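Local structure of metallo-beta-lactamase (Serratia marcescens, 5AXR) at residues 39-44 with 69-74; 76-81 with 118-123. The protein hydrolyses the amide bond of beta-lactam antibiotics, as a subclass B3 metallo-beta-lactamase with two zinc ions in its active site. All blocks are in the same frame, centred on the assembly; numbering follows the deposited sequence.

Interaction 1. Residues 39-44 with 69-74; sequences LVDGTT and LSTHSH. With ZN (zinc ion), chain B; NA (sodium ion), chain E; COM (1-thioethanesulfonic acid), chain J.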
ATOM      1  N   LEU A  39       9.025  -6.059  -0.119  1.00 10.31           N
ATOM      2  CA  LEU A  39       7.592  -6.276  -0.124  1.00 11.25           C
ATOM      3  C   LEU A  39       6.874  -5.055   0.414  1.00 11.60           C
ATOM      4  O   LEU A  39       7.203  -4.534   1.486  1.00 12.44           O
ATOM      5  CB  LEU A  39       7.243  -7.483   0.731  1.00 12.83           C
ATOM      6  CG  LEU A  39       5.760  -7.813   0.897  1.00 11.90           C
ATOM      7  CD1 LEU A  39       5.143  -8.313  -0.391  1.00 12.67           C
ATOM      8  CD2 LEU A  39       5.609  -8.830   2.009  1.00 12.78           C
ATOM      9  N   VAL A  40       5.822  -4.667  -0.286  1.00 12.07           N
ATOM     10  CA  VAL A  40       4.959  -3.585   0.160  1.00 12.70           C
ATOM     11  C   VAL A  40       3.627  -4.165   0.627  1.00 12.79           C
ATOM     12  O   VAL A  40       2.891  -4.748  -0.172  1.00 11.56           O
ATOM     13  CB  VAL A  40       4.711  -2.559  -0.978  1.00 11.90           C
ATOM     14  CG1 VAL A  40       3.972  -1.352  -0.439  1.00 12.86           C
ATOM     15  CG2 VAL A  40       6.032  -2.109  -1.569  1.00 11.92           C
ATOM     16  N   ASP A  41       3.360  -4.002   1.924  1.00 14.20           N
ATOM     17  CA  ASP A  41       2.134  -4.425   2.609  1.00 14.47           C
ATOM     18  C   ASP A  41       2.023  -5.928   2.839  1.00 18.22           C
ATOM     19  O   ASP A  41       2.731  -6.720   2.220  1.00 18.59           O
ATOM     20  CB  ASP A  41       0.868  -3.837   1.968  1.00 15.03           C
ATOM     21  CG  ASP A  41       0.642  -2.366   2.372  1.00 15.95           C
ATOM     22  OD1 ASP A  41       1.231  -1.943   3.398  1.00 14.84           O
ATOM     23  OD2 ASP A  41      -0.169  -1.665   1.718  1.00 15.28           O
ATOM     24  N   GLY A  42       1.227  -6.307   3.832  1.00 15.89           N
ATOM     25  CA  GLY A  42       1.122  -7.719   4.217  1.00 17.79           C
ATOM     26  C   GLY A  42      -0.256  -8.334   4.094  1.00 16.13           C
ATOM     27  O   GLY A  42      -0.412  -9.534   4.331  1.00 20.36           O
ATOM     28  N   THR A  43      -1.223  -7.531   3.633  1.00 15.21           N
ATOM     29  CA  THR A  43      -2.654  -7.843   3.656  1.00 15.01           C
ATOM     30  C   THR A  43      -3.135  -8.184   5.091  1.00 16.73           C
ATOM     31  O   THR A  43      -2.680  -7.569   6.057  1.00 19.06           O
ATOM     32  CB  THR A  43      -3.085  -8.906   2.581  1.00 15.06           C
ATOM     33  OG1 THR A  43      -2.848 -10.242   3.039  1.00 16.97           O
ATOM     34  CG2 THR A  43      -2.362  -8.706   1.275  1.00 14.95           C
ATOM     35  N   THR A  44      -4.111  -9.069   5.214  1.00 17.77           N
ATOM     36  CA  THR A  44      -4.740  -9.336   6.491  1.00 19.78           C
ATOM     37  C   THR A  44      -3.921 -10.375   7.230  1.00 21.58           C
ATOM     38  O   THR A  44      -3.031 -11.022   6.667  1.00 20.18           O
ATOM     39  CB  THR A  44      -6.121  -9.940   6.286  1.00 19.87           C
ATOM     40  OG1 THR A  44      -5.981 -11.083   5.443  1.00 17.38           O
ATOM     41  CG2 THR A  44      -7.044  -8.964   5.648  1.00 19.42           C
ATOM     42  N   LEU A  69       7.520  -2.721   3.409  1.00 13.23           N
ATOM     43  CA  LEU A  69       7.031  -1.353   3.532  1.00 15.31           C
ATOM     44  C   LEU A  69       5.545  -1.336   3.832  1.00 16.27           C
ATOM     45  O   LEU A  69       4.772  -2.065   3.210  1.00 17.48           O
ATOM     46  CB  LEU A  69       7.318  -0.572   2.266  1.00 15.31           C
ATOM     47  CG  LEU A  69       8.747  -0.659   1.738  1.00 16.88           C
ATOM     48  CD1 LEU A  69       8.852   0.182   0.476  1.00 18.58           C
ATOM     49  CD2 LEU A  69       9.778  -0.202   2.752  1.00 18.33           C
ATOM     50  N   SER A  70       5.135  -0.478   4.761  1.00 16.44           N
ATOM     51  CA  SER A  70       3.719  -0.360   5.122  1.00 16.21           C
ATOM     52  C   SER A  70       3.135   0.941   4.585  1.00 16.80           C
ATOM     53  O   SER A  70       3.732   1.998   4.757  1.00 21.65           O
ATOM     54  CB  SER A  70       3.572  -0.390   6.639  1.00 16.95           C
ATOM     55  OG  SER A  70       2.227  -0.193   7.046  1.00 16.79           O
ATOM     56  N   THR A  71       1.992   0.860   3.906  1.00 15.85           N
ATOM     57  CA  THR A  71       1.264   2.053   3.483  1.00 16.30           C
ATOM     58  C   THR A  71       0.594   2.702   4.706  1.00 19.84           C
ATOM     59  O   THR A  71       0.989   3.785   5.158  1.00 16.79           O
ATOM     60  CB  THR A  71       0.201   1.726   2.408  1.00 14.93           C
ATOM     61  OG1 THR A  71      -0.634   0.610   2.804  1.00 14.04           O
ATOM     62  CG2 THR A  71       0.898   1.401   1.064  1.00 14.76           C
ATOM     63  N   HIS A  72      -0.303   1.949   5.331  1.00 18.69           N
ATOM     64  CA  HIS A  72      -0.855   2.347   6.611  1.00 17.99           C
ATOM     65  C   HIS A  72      -1.265   1.153   7.458  1.00 19.69           C
ATOM     66  O   HIS A  72      -1.488   0.015   6.970  1.00 15.10           O
ATOM     67  CB  HIS A  72      -2.022   3.340   6.426  1.00 16.17           C
ATOM     68  CG  HIS A  72      -3.275   2.726   5.873  1.00 15.91           C
ATOM     69  ND1 HIS A  72      -3.464   2.489   4.529  1.00 15.03           N
ATOM     70  CD2 HIS A  72      -4.390   2.264   6.493  1.00 16.21           C
ATOM     71  CE1 HIS A  72      -4.657   1.952   4.340  1.00 15.52           C
ATOM     72  NE2 HIS A  72      -5.234   1.794   5.514  1.00 13.77           N
ATOM     73  N   SER A  73      -1.479   1.455   8.729  1.00 19.57           N
ATOM     74  CA  SER A  73      -1.558   0.435   9.748  1.00 21.47           C
ATOM     75  C   SER A  73      -2.993   0.058  10.085  1.00 22.16           C
ATOM     76  O   SER A  73      -3.387   0.130  11.246  1.00 30.71           O
ATOM     77  CB  SER A  73      -0.846   0.944  11.013  1.00 24.64           C
ATOM     78  OG  SER A  73      -1.347   2.213  11.417  1.00 24.10           O
ATOM     79  N   HIS A  74      -3.800  -0.246   9.077  1.00 18.46           N
ATOM     80  CA  HIS A  74      -5.073  -0.907   9.315  1.00 18.37           C
ATOM     81  C   HIS A  74      -4.891  -2.382   9.049  1.00 19.69           C
ATOM     82  O   HIS A  74      -4.025  -2.766   8.260  1.00 16.62           O
ATOM     83  CB  HIS A  74      -6.171  -0.365   8.403  1.00 17.95           C
ATOM     84  CG  HIS A  74      -6.665   0.982   8.798  1.00 17.67           C
ATOM     85  ND1 HIS A  74      -7.202   1.863   7.892  1.00 19.84           N
ATOM     86  CD2 HIS A  74      -6.576   1.656   9.965  1.00 18.61           C
ATOM     87  CE1 HIS A  74      -7.569   2.964   8.517  1.00 21.52           C
ATOM     88  NE2 HIS A  74      -7.131   2.894   9.759  1.00 21.54           N
TER
HETATM   89 ZN    ZN B 301      -7.299   1.813   5.847  1.00 17.86          ZN
HETATM   90 NA    NA E 304       3.264   3.932   6.735  1.00 26.72          NA
HETATM   91  C1  COM J 309      -9.788  -0.071   5.873  1.00 34.15           C
HETATM   92  C2  COM J 309     -10.829  -0.936   5.145  1.00 39.78           C
HETATM   93  S1  COM J 309      -8.687   0.831   4.745  1.00 27.35           S
HETATM   94  S2  COM J 309     -12.060  -0.058   4.428  1.00 39.64           S
HETATM   95  O1S COM J 309     -12.404   1.238   5.370  1.00 36.68           O
HETATM   96  O2S COM J 309     -13.213  -0.892   4.302  1.00 37.55           O
HETATM   97  O3S COM J 309     -11.642   0.397   3.119  1.00 37.25           O
HETATM   98  O   HOH W   1       0.441  -1.748   5.941  1.00 16.42           O
HETATM   99  O   HOH W   2       1.914   2.254   8.375  1.00 19.34           O
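The carboxylate of D41 is gripped by T71 and by an ordered water. OD1 of D41 takes the backbone N-H of T71 (2.9 Å, 168°) on its syn side, 25° out of the carboxylate plane, and also accepts a hydrogen bond from the water, which donates to H72 O as well and accepts from S70 OG. OD2 of D41 receives the T71 hydroxyl OG1 on its syn lone pair at 2.6 Å, completing a two-point clasp. T71 OG1 stands between its own N and carbonyl carbon (chi1 50°), on the same side as that N-H. Behind this clasp the chains pair as parallel strands: L69 N donates to L39 O and D41 N to L69 O, both 2.7 Å, while V40 CG2 rests on L69 CD1 at 4.2 Å. The turn beyond T71 carries the first two histidines of the HxHxDH signature, and H72 NE2 and H74 ND1 bind one zinc ion, with H150 and the ligand sulfur S1 completing its shell. S70 O and T71 O also bind a sodium ion. Strand 37-40 lies next to strand 65-69 in the seven-stranded sheet, with strands 155-163 and 166-173 packing W157 and F172 against V40 and T71.

Interaction 2. Residues 76-81 with 118-123; sequences DHAGGI and SNFPGS. With ZN (zinc ion), chain C; COM (1-thioethanesulfonic acid), chain J.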
ATOM      1  N   ASP A  76      -6.438  -4.670   7.394  1.00 17.47           N
ATOM      2  CA  ASP A  76      -6.551  -5.226   6.070  1.00 17.22           C
ATOM      3  C   ASP A  76      -5.277  -5.084   5.221  1.00 16.32           C
ATOM      4  O   ASP A  76      -5.108  -5.843   4.272  1.00 20.14           O
ATOM      5  CB  ASP A  76      -7.806  -4.731   5.359  1.00 15.66           C
ATOM      6  CG  ASP A  76      -7.827  -3.240   5.152  1.00 15.27           C
ATOM      7  OD1 ASP A  76      -7.320  -2.481   5.996  1.00 14.48           O
ATOM      8  OD2 ASP A  76      -8.417  -2.840   4.147  1.00 15.14           O
ATOM      9  N   HIS A  77      -4.365  -4.182   5.601  1.00 15.82           N
ATOM     10  CA  HIS A  77      -3.100  -3.987   4.876  1.00 16.96           C
ATOM     11  C   HIS A  77      -1.892  -4.445   5.678  1.00 17.98           C
ATOM     12  O   HIS A  77      -0.868  -4.831   5.097  1.00 16.64           O
ATOM     13  CB  HIS A  77      -2.880  -2.518   4.498  1.00 16.91           C
ATOM     14  CG  HIS A  77      -4.040  -1.910   3.800  1.00 16.26           C
ATOM     15  ND1 HIS A  77      -4.281  -2.106   2.457  1.00 16.39           N
ATOM     16  CD2 HIS A  77      -5.120  -1.256   4.288  1.00 18.12           C
ATOM     17  CE1 HIS A  77      -5.473  -1.618   2.150  1.00 16.03           C
ATOM     18  NE2 HIS A  77      -5.973  -1.040   3.231  1.00 18.62           N
ATOM     19  N   ALA A  78      -1.988  -4.286   6.995  1.00 16.48           N
ATOM     20  CA  ALA A  78      -0.889  -4.502   7.903  1.00 15.18           C
ATOM     21  C   ALA A  78      -1.079  -5.771   8.744  1.00 14.19           C
ATOM     22  O   ALA A  78      -0.138  -6.233   9.383  1.00 14.08           O
ATOM     23  CB  ALA A  78      -0.743  -3.301   8.820  1.00 17.02           C
ATOM     24  N   GLY A  79      -2.276  -6.343   8.733  1.00 16.76           N
ATOM     25  CA  GLY A  79      -2.574  -7.458   9.634  1.00 18.50           C
ATOM     26  C   GLY A  79      -1.634  -8.624   9.402  1.00 19.55           C
ATOM     27  O   GLY A  79      -1.306  -9.383  10.326  1.00 18.72           O
ATOM     28  N   GLY A  80      -1.188  -8.763   8.154  1.00 20.27           N
ATOM     29  CA  GLY A  80      -0.292  -9.851   7.759  1.00 20.45           C
ATOM     30  C   GLY A  80       1.196  -9.575   7.920  1.00 18.35           C
ATOM     31  O   GLY A  80       2.019 -10.469   7.704  1.00 19.37           O
ATOM     32  N   ILE A  81       1.564  -8.339   8.235  1.00 15.57           N
ATOM     33  CA  ILE A  81       2.977  -7.964   8.260  1.00 15.72           C
ATOM     34  C   ILE A  81       3.838  -8.702   9.316  1.00 16.08           C
ATOM     35  O   ILE A  81       4.982  -9.042   9.048  1.00 14.73           O
ATOM     36  CB  ILE A  81       3.158  -6.441   8.395  1.00 16.37           C
ATOM     37  CG1 ILE A  81       2.760  -5.747   7.093  1.00 16.52           C
ATOM     38  CG2 ILE A  81       4.602  -6.091   8.738  1.00 16.96           C
ATOM     39  CD1 ILE A  81       2.820  -4.235   7.135  1.00 19.43           C
ATOM     40  N   SER A 118     -10.584  -4.502  13.997  1.00 68.11           N
ATOM     41  CA  SER A 118      -9.941  -5.147  15.133  1.00 71.57           C
ATOM     42  C   SER A 118      -8.433  -4.875  15.162  1.00 72.44           C
ATOM     43  O   SER A 118      -7.834  -4.449  14.172  1.00 61.25           O
ATOM     44  CB  SER A 118     -10.172  -6.658  15.093  1.00 75.27           C
ATOM     45  OG  SER A 118      -9.152  -7.307  14.348  1.00 68.80           O
ATOM     46  N   ASN A 119      -7.825  -5.166  16.306  1.00 66.16           N
ATOM     47  CA  ASN A 119      -6.378  -5.259  16.413  1.00 55.18           C
ATOM     48  C   ASN A 119      -5.829  -6.450  15.622  1.00 50.54           C
ATOM     49  O   ASN A 119      -6.582  -7.288  15.114  1.00 45.68           O
ATOM     50  CB  ASN A 119      -5.976  -5.379  17.887  1.00 55.02           C
ATOM     51  CG  ASN A 119      -6.243  -4.105  18.665  1.00 64.85           C
ATOM     52  OD1 ASN A 119      -6.552  -3.058  18.088  1.00 70.03           O
ATOM     53  ND2 ASN A 119      -6.103  -4.178  19.982  1.00 62.25           N
ATOM     54  N   PHE A 120      -4.507  -6.538  15.557  1.00 36.53           N
ATOM     55  CA  PHE A 120      -3.860  -7.602  14.827  1.00 33.94           C
ATOM     56  C   PHE A 120      -2.476  -7.851  15.439  1.00 32.84           C
ATOM     57  O   PHE A 120      -2.079  -7.146  16.370  1.00 32.68           O
ATOM     58  CB  PHE A 120      -3.783  -7.204  13.343  1.00 31.24           C
ATOM     59  CG  PHE A 120      -3.109  -5.889  13.107  1.00 26.29           C
ATOM     60  CD1 PHE A 120      -1.725  -5.812  13.017  1.00 22.70           C
ATOM     61  CD2 PHE A 120      -3.849  -4.727  12.975  1.00 25.87           C
ATOM     62  CE1 PHE A 120      -1.094  -4.605  12.799  1.00 23.30           C
ATOM     63  CE2 PHE A 120      -3.220  -3.508  12.751  1.00 26.17           C
ATOM     64  CZ  PHE A 120      -1.845  -3.447  12.648  1.00 24.07           C
ATOM     65  N   PRO A 121      -1.751  -8.877  14.955  1.00 33.52           N
ATOM     66  CA  PRO A 121      -0.477  -9.202  15.600  1.00 31.10           C
ATOM     67  C   PRO A 121       0.562  -8.102  15.439  1.00 29.64           C
ATOM     68  O   PRO A 121       0.750  -7.575  14.334  1.00 25.88           O
ATOM     69  CB  PRO A 121      -0.023 -10.474  14.873  1.00 33.31           C
ATOM     70  CG  PRO A 121      -1.269 -11.047  14.296  1.00 36.91           C
ATOM     71  CD  PRO A 121      -2.107  -9.867  13.928  1.00 35.01           C
ATOM     72  N   GLY A 122       1.226  -7.763  16.539  1.00 25.27           N
ATOM     73  CA  GLY A 122       2.319  -6.818  16.509  1.00 24.26           C
ATOM     74  C   GLY A 122       3.529  -7.417  15.808  1.00 23.50           C
ATOM     75  O   GLY A 122       3.733  -8.628  15.805  1.00 25.29           O
ATOM     76  N   SER A 123       4.330  -6.559  15.201  1.00 29.04           N
ATOM     77  CA  SER A 123       5.459  -6.999  14.403  1.00 27.24           C
ATOM     78  C   SER A 123       6.758  -6.609  15.106  1.00 26.97           C
ATOM     79  O   SER A 123       6.849  -5.540  15.712  1.00 24.85           O
ATOM     80  CB  SER A 123       5.385  -6.380  12.999  1.00 26.61           C
ATOM     81  OG  SER A 123       6.493  -6.777  12.203  1.00 25.84           O
TER
HETATM   82 ZN    ZN C 302      -8.009  -0.994   3.478  1.00 17.60          ZN
HETATM   83  C1  COM J 309      -9.788  -0.071   5.873  1.00 34.15           C
HETATM   84  C2  COM J 309     -10.829  -0.936   5.145  1.00 39.78           C
HETATM   85  S1  COM J 309      -8.687   0.831   4.745  1.00 27.35           S
HETATM   86  S2  COM J 309     -12.060  -0.058   4.428  1.00 39.64           S
HETATM   87  O1S COM J 309     -12.404   1.238   5.370  1.00 36.68           O
HETATM   88  O2S COM J 309     -13.213  -0.892   4.302  1.00 37.55           O
HETATM   89  O3S COM J 309     -11.642   0.397   3.119  1.00 37.25           O
HETATM   90  O   HOH W   3       1.236  -7.460  11.526  1.00 21.42           O
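A78 and G79 lie against the ring of F120, just past the metal ligands of the same segment. Of these, D76 OD2 and H77 NE2 bind the second zinc ion, each at 2.0 Å, together with H215 and the ligand's S1. A78 then sets its CB 4.0 Å from F120 CZ, and its carbonyl carbon lies over one face of that ring, 4.2 Å above the plane and displaced toward the rim. A78 O accepts a hydrogen bond from I81 N; a water within hydrogen-bonding distance of A78 O (2.8 Å) and P121 O (2.9 Å) can bridge them, though it has more acceptors in reach than protons to give. G79 brings its CA 3.8 Å from F120 CG; with no side chain there, the peptide itself lies against the ring. F120 CG sits between its own N and carbonyl carbon (chi1 55°), which swings the ring over the 78-79 peptide. P121 CD meets G79 O at 3.7 Å. I81 closes the series, CG2 lying 4.0 Å from S123 OG. The loop 118-123 packs on the end of helix 75-78, through A78, and beside the start of helix 81-88, where S82 and Q85 meet S123, while V92 of strand 91-95 touches both I81 and S123.

Overall arrangement
Interactions 1 and 2 follow one another along the chain, their centres about 8 Å apart, and the metal-binding sequence 72-77 runs from one into the other. Interaction 1 joins the ends of two neighbouring strands, its centre about 6 Å from that of the chain, against about 13 Å for interaction 2, where a loop leading to strand 126-129 of the same sheet packs on helix 75-78. They touch directly: G42 N with H77 O and T43 O with G80 N are probable backbone hydrogen bonds. The sulfur S1 of one bound 1-thioethanesulfonic acid bridges the two zinc ions. Residues 72-77 supply four of the six protein ligands, H150 and H215 the other two, while 39-44 and 118-123 pack around them.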